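Local coordinates for protein HTH-type transcriptional activator ampR (PDB 3KOS) that regulates transcription of the inducible AmpC beta-lactamase gene as a LysR-type DNA-binding factor, this chain being its effector-binding domain, at residues D137-G149 and A155-I169. Residues are numbered along the deposited sequence; the frame is centred on the assembly and turned at random.
Sequences DSSVTMLEAAQAG and APVRMFTHLLSSERI. Unlike the reference sequence in segment 137-149: Ala-148 (reference Gly).
In the effector-binding domain of this LysR-type regulator, helix 139-147 packs on the chain that leaves strand 153-156 and turns into helix 161-165, with Leu-143 meeting Phe-160, Leu-163, Ala-155 and Ile-169. No direct hydrogen bond crosses, so apolar fit carries the buried part. Leu-143 CG stands over the centre of the Phe-160 ring, a CH-pi contact 3.7 Å from the centroid and 8° off the ring normal. Its branches then diverge: CD2 rests on Ala-155 CB, CD1 on Ile-169 CG1 at 3.8 Å. With CG anti to its carbonyl carbon (chi1 -64°), Phe-160 turns its ring under Leu-143, and CZ comes to 3.6 Å from Ser-139 CB.

Toward the C-terminal end of the helix a polar side chain joins the apolar packing. Gln-147 lays its amide across both methyls of Leu-163, NE2 lying 3.5 Å from CD1. The same NE2 donates back to Leu-143 O at 3.2 Å, from above the carbonyl plane, while Gln-147 N reaches that oxygen from the opposite face. The NE2 bond, its acceptor only 13° out of the amide's own plane, orients the amide.

At the other end, Ser-138 OG caps the helix by accepting from Val-140 N (3.1 Å), and Ser-139 OG hydrogen-bonds a sulfonate oxygen of a bound MES, probably a crystallisation component. Thr-21 of helix 20-37 packs against Ser-138, Ser-139 and Val-140. Packing of a helix against a strand end and the short helix that follows is in keeping with the periplasmic-binding-protein-like alpha/beta fold of LysR effector domains.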
ATOM      1  N   ASP A 137       0.842  -7.450   1.414  1.00  7.96           N
ATOM      2  CA  ASP A 137       0.077  -7.489   0.173  1.00 11.25           C
ATOM      3  C   ASP A 137       0.675  -6.540  -0.858  1.00 11.61           C
ATOM      4  O   ASP A 137       0.498  -6.724  -2.065  1.00 12.68           O
ATOM      5  CB  ASP A 137      -1.384  -7.117   0.430  1.00 12.05           C
ATOM      6  CG  ASP A 137      -1.553  -5.675   0.910  1.00 12.13           C
ATOM      7  OD1 ASP A 137      -0.743  -5.199   1.743  1.00  9.89           O
ATOM      8  OD2 ASP A 137      -2.520  -5.018   0.471  1.00 11.30           O
ATOM      9  N   SER A 138       1.388  -5.524  -0.381  1.00 10.09           N
ATOM     10  CA  SER A 138       1.926  -4.496  -1.277  1.00 10.33           C
ATOM     11  C   SER A 138       3.359  -4.161  -0.890  1.00  8.74           C
ATOM     12  O   SER A 138       3.646  -3.980   0.286  1.00  8.63           O
ATOM     13  CB  SER A 138       1.071  -3.232  -1.180  1.00 11.35           C
ATOM     14  OG  SER A 138       1.747  -2.109  -1.752  1.00 13.03           O
ATOM     15  N   SER A 139       4.259  -4.083  -1.864  1.00  7.61           N
ATOM     16  CA  SER A 139       5.647  -3.722  -1.572  1.00  8.75           C
ATOM     17  C   SER A 139       5.750  -2.309  -1.038  1.00  8.77           C
ATOM     18  O   SER A 139       6.720  -1.975  -0.351  1.00  7.68           O
ATOM     19  CB  SER A 139       6.516  -3.829  -2.837  1.00 14.29           C
ATOM     20  OG  SER A 139       6.804  -5.184  -3.120  1.00 20.67           O
ATOM     21  N   VAL A 140       4.790  -1.456  -1.398  1.00  6.98           N
ATOM     22  CA  VAL A 140       4.827  -0.079  -0.915  1.00  9.13           C
ATOM     23  C   VAL A 140       4.751  -0.115   0.611  1.00  8.05           C
ATOM     24  O   VAL A 140       5.550   0.510   1.308  1.00  8.05           O
ATOM     25  CB  VAL A 140       3.658   0.756  -1.465  1.00  8.10           C
ATOM     26  CG1 VAL A 140       3.655   2.133  -0.836  1.00  8.92           C
ATOM     27  CG2 VAL A 140       3.774   0.879  -2.991  1.00  7.10           C
ATOM     28  N   THR A 141       3.780  -0.866   1.115  1.00  7.04           N
ATOM     29  CA  THR A 141       3.611  -1.026   2.564  1.00  6.79           C
ATOM     30  C   THR A 141       4.827  -1.722   3.174  1.00  7.24           C
ATOM     31  O   THR A 141       5.321  -1.329   4.237  1.00  7.48           O
ATOM     32  CB  THR A 141       2.340  -1.844   2.858  1.00  7.33           C
ATOM     33  OG1 THR A 141       1.214  -1.175   2.270  1.00  8.46           O
ATOM     34  CG2 THR A 141       2.117  -1.996   4.374  1.00  5.55           C
HETATM   35  N   MSE A 142       5.323  -2.753   2.502  1.00  7.21           N
HETATM   36  CA  MSE A 142       6.503  -3.461   3.002  1.00  6.54           C
HETATM   37  C   MSE A 142       7.692  -2.511   3.203  1.00  8.29           C
HETATM   38  O   MSE A 142       8.415  -2.611   4.200  1.00  9.79           O
HETATM   39  CB  MSE A 142       6.911  -4.575   2.031  1.00  6.90           C
HETATM   40  CG  MSE A 142       8.117  -5.332   2.499  1.00  9.60           C
HETATM   41 SE   MSE A 142       8.826  -6.501   1.074  1.00 23.37          SE
HETATM   42  CE  MSE A 142       7.224  -7.555   0.668  1.00 15.24           C
ATOM     43  N   LEU A 143       7.910  -1.608   2.248  1.00  9.40           N
ATOM     44  CA  LEU A 143       9.070  -0.706   2.316  1.00  7.87           C
ATOM     45  C   LEU A 143       8.895   0.393   3.357  1.00  9.96           C
ATOM     46  O   LEU A 143       9.880   0.938   3.861  1.00 10.49           O
ATOM     47  CB  LEU A 143       9.409  -0.104   0.943  1.00  6.83           C
ATOM     48  CG  LEU A 143      10.466  -0.883   0.147  1.00  8.64           C
ATOM     49  CD1 LEU A 143      11.836  -0.784   0.804  1.00  6.90           C
ATOM     50  CD2 LEU A 143      10.064  -2.354  -0.037  1.00  9.28           C
ATOM     51  N   GLU A 144       7.650   0.725   3.681  1.00  9.59           N
ATOM     52  CA  GLU A 144       7.404   1.607   4.814  1.00  9.94           C
ATOM     53  C   GLU A 144       7.859   0.922   6.089  1.00 11.79           C
ATOM     54  O   GLU A 144       8.530   1.530   6.926  1.00 10.52           O
ATOM     55  CB  GLU A 144       5.927   2.020   4.911  1.00 10.57           C
ATOM     56  CG  GLU A 144       5.497   2.977   3.817  1.00 14.58           C
ATOM     57  CD  GLU A 144       6.310   4.271   3.832  1.00 17.16           C
ATOM     58  OE1 GLU A 144       6.995   4.560   2.823  1.00 21.16           O
ATOM     59  OE2 GLU A 144       6.271   4.984   4.861  1.00 17.52           O
ATOM     60  N   ALA A 145       7.497  -0.353   6.238  1.00  8.95           N
ATOM     61  CA  ALA A 145       7.916  -1.118   7.415  1.00  9.61           C
ATOM     62  C   ALA A 145       9.437  -1.253   7.461  1.00 10.89           C
ATOM     63  O   ALA A 145      10.041  -1.143   8.527  1.00 12.23           O
ATOM     64  CB  ALA A 145       7.258  -2.495   7.421  1.00  9.10           C
ATOM     65  N   ALA A 146      10.054  -1.493   6.303  1.00  9.49           N
ATOM     66  CA  ALA A 146      11.514  -1.581   6.221  1.00 10.66           C
ATOM     67  C   ALA A 146      12.206  -0.263   6.587  1.00 12.32           C
ATOM     68  O   ALA A 146      13.225  -0.264   7.286  1.00 14.13           O
ATOM     69  CB  ALA A 146      11.958  -2.058   4.832  1.00 10.03           C
ATOM     70  N   GLN A 147      11.666   0.862   6.125  1.00 12.08           N
ATOM     71  CA  GLN A 147      12.251   2.154   6.495  1.00 14.00           C
ATOM     72  C   GLN A 147      12.220   2.350   8.001  1.00 13.33           C
ATOM     73  O   GLN A 147      13.112   2.989   8.566  1.00 19.05           O
ATOM     74  CB  GLN A 147      11.520   3.312   5.831  1.00 12.37           C
ATOM     75  CG  GLN A 147      11.728   3.421   4.339  1.00 15.53           C
ATOM     76  CD  GLN A 147      10.812   4.452   3.752  1.00 18.41           C
ATOM     77  OE1 GLN A 147      11.014   5.653   3.935  1.00 18.38           O
ATOM     78  NE2 GLN A 147       9.779   3.995   3.060  1.00 14.09           N
ATOM     79  N   ALA A 148      11.199   1.797   8.653  1.00 14.56           N
ATOM     80  CA  ALA A 148      11.042   1.918  10.105  1.00 15.21           C
ATOM     81  C   ALA A 148      11.944   0.960  10.862  1.00 17.39           C
ATOM     82  O   ALA A 148      11.960   0.952  12.097  1.00 19.59           O
ATOM     83  CB  ALA A 148       9.580   1.688  10.511  1.00 18.07           C
ATOM     84  N   GLY A 149      12.680   0.134  10.124  1.00 17.04           N
ATOM     85  CA  GLY A 149      13.543  -0.863  10.732  1.00 15.74           C
ATOM     86  C   GLY A 149      12.833  -2.089  11.282  1.00 18.35           C
ATOM     87  O   GLY A 149      13.362  -2.752  12.175  1.00 18.72           O
ATOM     88  N   ALA A 155      12.197  -6.873  -2.447  1.00 11.05           N
ATOM     89  CA  ALA A 155      11.231  -6.240  -3.332  1.00 12.41           C
ATOM     90  C   ALA A 155      11.887  -5.769  -4.623  1.00 11.02           C
ATOM     91  O   ALA A 155      13.117  -5.752  -4.726  1.00 10.97           O
ATOM     92  CB  ALA A 155      10.553  -5.062  -2.611  1.00  9.95           C
ATOM     93  N   PRO A 156      11.073  -5.393  -5.623  1.00 10.93           N
ATOM     94  CA  PRO A 156      11.648  -4.925  -6.891  1.00  9.58           C
ATOM     95  C   PRO A 156      12.400  -3.608  -6.719  1.00  9.92           C
ATOM     96  O   PRO A 156      11.794  -2.562  -6.488  1.00 10.16           O
ATOM     97  CB  PRO A 156      10.421  -4.720  -7.779  1.00 11.71           C
ATOM     98  CG  PRO A 156       9.415  -5.694  -7.248  1.00 10.44           C
ATOM     99  CD  PRO A 156       9.621  -5.627  -5.735  1.00 12.27           C
ATOM    100  N   VAL A 157      13.715  -3.662  -6.851  1.00  9.48           N
ATOM    101  CA  VAL A 157      14.544  -2.523  -6.481  1.00 10.63           C
ATOM    102  C   VAL A 157      14.244  -1.281  -7.325  1.00 11.79           C
ATOM    103  O   VAL A 157      14.279  -0.162  -6.810  1.00 11.90           O
ATOM    104  CB  VAL A 157      16.054  -2.860  -6.559  1.00 13.46           C
ATOM    105  CG1 VAL A 157      16.368  -4.086  -5.717  1.00 14.69           C
ATOM    106  CG2 VAL A 157      16.477  -3.103  -7.980  1.00 20.43           C
ATOM    107  N   ARG A 158      13.965  -1.478  -8.608  1.00 10.34           N
ATOM    108  CA  ARG A 158      13.733  -0.350  -9.509  1.00 11.22           C
ATOM    109  C   ARG A 158      12.431   0.404  -9.203  1.00 12.60           C
ATOM    110  O   ARG A 158      12.199   1.495  -9.739  1.00 12.44           O
ATOM    111  CB  ARG A 158      13.757  -0.793 -10.979  1.00 12.48           C
HETATM  112  N   MSE A 159      11.572  -0.180  -8.369  1.00  9.57           N
HETATM  113  CA  MSE A 159      10.338   0.506  -7.981  1.00 10.69           C
HETATM  114  C   MSE A 159      10.552   1.398  -6.764  1.00 11.61           C
HETATM  115  O   MSE A 159       9.628   2.106  -6.337  1.00  9.64           O
HETATM  116  CB  MSE A 159       9.211  -0.500  -7.718  1.00 11.33           C
HETATM  117  CG  MSE A 159       8.796  -1.288  -8.947  1.00  9.52           C
HETATM  118 SE   MSE A 159       7.982  -0.090 -10.295  1.00 21.82          SE
HETATM  119  CE  MSE A 159       9.061  -0.602 -11.860  1.00 14.26           C
ATOM    120  N   PHE A 160      11.767   1.374  -6.207  1.00 10.70           N
ATOM    121  CA  PHE A 160      12.049   2.122  -4.983  1.00  9.10           C
ATOM    122  C   PHE A 160      13.261   3.039  -5.105  1.00 10.42           C
ATOM    123  O   PHE A 160      13.906   3.378  -4.125  1.00  9.61           O
ATOM    124  CB  PHE A 160      12.113   1.175  -3.772  1.00  9.16           C
ATOM    125  CG  PHE A 160      10.794   0.513  -3.502  1.00  8.33           C
ATOM    126  CD1 PHE A 160       9.767   1.230  -2.900  1.00  9.38           C
ATOM    127  CD2 PHE A 160      10.547  -0.784  -3.925  1.00 10.18           C
ATOM    128  CE1 PHE A 160       8.518   0.653  -2.693  1.00 10.94           C
ATOM    129  CE2 PHE A 160       9.298  -1.375  -3.710  1.00 10.33           C
ATOM    130  CZ  PHE A 160       8.289  -0.658  -3.097  1.00  9.95           C
ATOM    131  N   THR A 161      13.526   3.483  -6.330  1.00 10.94           N
ATOM    132  CA  THR A 161      14.654   4.371  -6.566  1.00 11.92           C
ATOM    133  C   THR A 161      14.511   5.656  -5.759  1.00 11.93           C
ATOM    134  O   THR A 161      15.510   6.223  -5.326  1.00 13.50           O
ATOM    135  CB  THR A 161      14.822   4.706  -8.073  1.00 15.59           C
ATOM    136  OG1 THR A 161      13.730   5.524  -8.501  1.00 26.25           O
ATOM    137  CG2 THR A 161      14.838   3.450  -8.896  1.00 18.17           C
ATOM    138  N   HIS A 162      13.277   6.108  -5.537  1.00 13.84           N
ATOM    139  CA  HIS A 162      13.063   7.313  -4.729  1.00 14.56           C
ATOM    140  C   HIS A 162      13.585   7.141  -3.291  1.00 14.79           C
ATOM    141  O   HIS A 162      14.164   8.067  -2.720  1.00 13.79           O
ATOM    142  CB  HIS A 162      11.591   7.761  -4.744  1.00 16.26           C
ATOM    143  CG  HIS A 162      10.625   6.717  -4.264  1.00 15.55           C
ATOM    144  ND1 HIS A 162      10.255   5.633  -5.035  1.00 15.84           N
ATOM    145  CD2 HIS A 162       9.939   6.604  -3.101  1.00 16.61           C
ATOM    146  CE1 HIS A 162       9.394   4.889  -4.359  1.00 16.09           C
ATOM    147  NE2 HIS A 162       9.188   5.455  -3.182  1.00 15.42           N
ATOM    148  N   LEU A 163      13.409   5.949  -2.725  1.00 12.65           N
ATOM    149  CA  LEU A 163      13.914   5.652  -1.382  1.00 10.58           C
ATOM    150  C   LEU A 163      15.428   5.451  -1.364  1.00 13.18           C
ATOM    151  O   LEU A 163      16.089   5.825  -0.404  1.00 12.64           O
ATOM    152  CB  LEU A 163      13.233   4.412  -0.792  1.00 10.75           C
ATOM    153  CG  LEU A 163      11.706   4.458  -0.672  1.00 12.81           C
ATOM    154  CD1 LEU A 163      11.167   3.151  -0.070  1.00 10.72           C
ATOM    155  CD2 LEU A 163      11.269   5.664   0.157  1.00 14.60           C
ATOM    156  N   LEU A 164      15.974   4.858  -2.420  1.00 11.06           N
ATOM    157  CA  LEU A 164      17.419   4.650  -2.483  1.00 10.52           C
ATOM    158  C   LEU A 164      18.128   5.999  -2.638  1.00 11.76           C
ATOM    159  O   LEU A 164      19.105   6.269  -1.952  1.00 13.19           O
ATOM    160  CB  LEU A 164      17.789   3.706  -3.634  1.00 11.26           C
ATOM    161  CG  LEU A 164      17.339   2.257  -3.403  1.00 14.12           C
ATOM    162  CD1 LEU A 164      17.295   1.470  -4.703  1.00 19.32           C
ATOM    163  CD2 LEU A 164      18.243   1.577  -2.361  1.00 12.92           C
ATOM    164  N   SER A 165      17.622   6.840  -3.533  1.00 11.69           N
ATOM    165  CA  SER A 165      18.267   8.116  -3.812  1.00 15.28           C
ATOM    166  C   SER A 165      18.198   9.081  -2.630  1.00 16.45           C
ATOM    167  O   SER A 165      19.122   9.871  -2.406  1.00 15.75           O
ATOM    168  CB  SER A 165      17.662   8.750  -5.058  1.00 14.87           C
ATOM    169  OG  SER A 165      17.977   7.965  -6.193  1.00 15.60           O
ATOM    170  N   SER A 166      17.102   9.028  -1.883  1.00 14.77           N
ATOM    171  CA  SER A 166      16.947   9.894  -0.714  1.00 16.27           C
ATOM    172  C   SER A 166      17.555   9.255   0.525  1.00 19.07           C
ATOM    173  O   SER A 166      17.470   9.804   1.629  1.00 18.39           O
ATOM    174  CB  SER A 166      15.469  10.225  -0.484  1.00 18.91           C
ATOM    175  OG  SER A 166      14.735   9.048  -0.181  1.00 17.00           O
ATOM    176  N   GLU A 167      18.155   8.082   0.334  1.00 14.52           N
ATOM    177  CA  GLU A 167      18.886   7.382   1.387  1.00 15.60           C
ATOM    178  C   GLU A 167      18.028   6.991   2.588  1.00 15.84           C
ATOM    179  O   GLU A 167      18.510   6.916   3.706  1.00 19.43           O
ATOM    180  CB  GLU A 167      20.133   8.177   1.806  1.00 21.53           C
ATOM    181  CG  GLU A 167      21.071   8.399   0.619  1.00 27.21           C
ATOM    182  CD  GLU A 167      22.424   8.982   0.996  1.00 33.67           C
ATOM    183  OE1 GLU A 167      22.756   9.020   2.203  1.00 34.60           O
ATOM    184  OE2 GLU A 167      23.154   9.390   0.066  1.00 32.51           O
ATOM    185  N   ARG A 168      16.757   6.710   2.335  1.00 13.64           N
ATOM    186  CA  ARG A 168      15.873   6.162   3.360  1.00 14.90           C
ATOM    187  C   ARG A 168      15.939   4.632   3.386  1.00 15.15           C
ATOM    188  O   ARG A 168      15.549   3.993   4.363  1.00 14.03           O
ATOM    189  CB  ARG A 168      14.441   6.622   3.106  1.00 13.86           C
ATOM    190  CG  ARG A 168      14.264   8.122   3.267  1.00 19.10           C
ATOM    191  CD  ARG A 168      12.897   8.558   2.769  1.00 23.60           C
ATOM    192  NE  ARG A 168      12.807  10.007   2.635  1.00 31.78           N
ATOM    193  CZ  ARG A 168      11.791  10.641   2.055  1.00 31.85           C
ATOM    194  NH1 ARG A 168      10.784   9.943   1.548  1.00 32.02           N
ATOM    195  NH2 ARG A 168      11.789  11.970   1.974  1.00 32.89           N
ATOM    196  N   ILE A 169      16.437   4.062   2.302  1.00 11.91           N
ATOM    197  CA  ILE A 169      16.634   2.625   2.226  1.00 13.32           C
ATOM    198  C   ILE A 169      17.929   2.311   1.485  1.00 13.37           C
ATOM    199  O   ILE A 169      18.380   3.097   0.638  1.00 12.80           O
ATOM    200  CB  ILE A 169      15.426   1.924   1.535  1.00 12.51           C
ATOM    201  CG1 ILE A 169      15.165   0.553   2.160  1.00 17.73           C
ATOM    202  CG2 ILE A 169      15.645   1.790   0.051  1.00 16.59           C
ATOM    203  CD1 ILE A 169      14.372   0.607   3.445  1.00 13.26           C
TER
HETATM  204  O   HOH W   1      14.942   4.739   6.716  1.00 23.00           O
HETATM  205  O   HOH W   2       9.945   7.739   2.458  1.00 29.06           O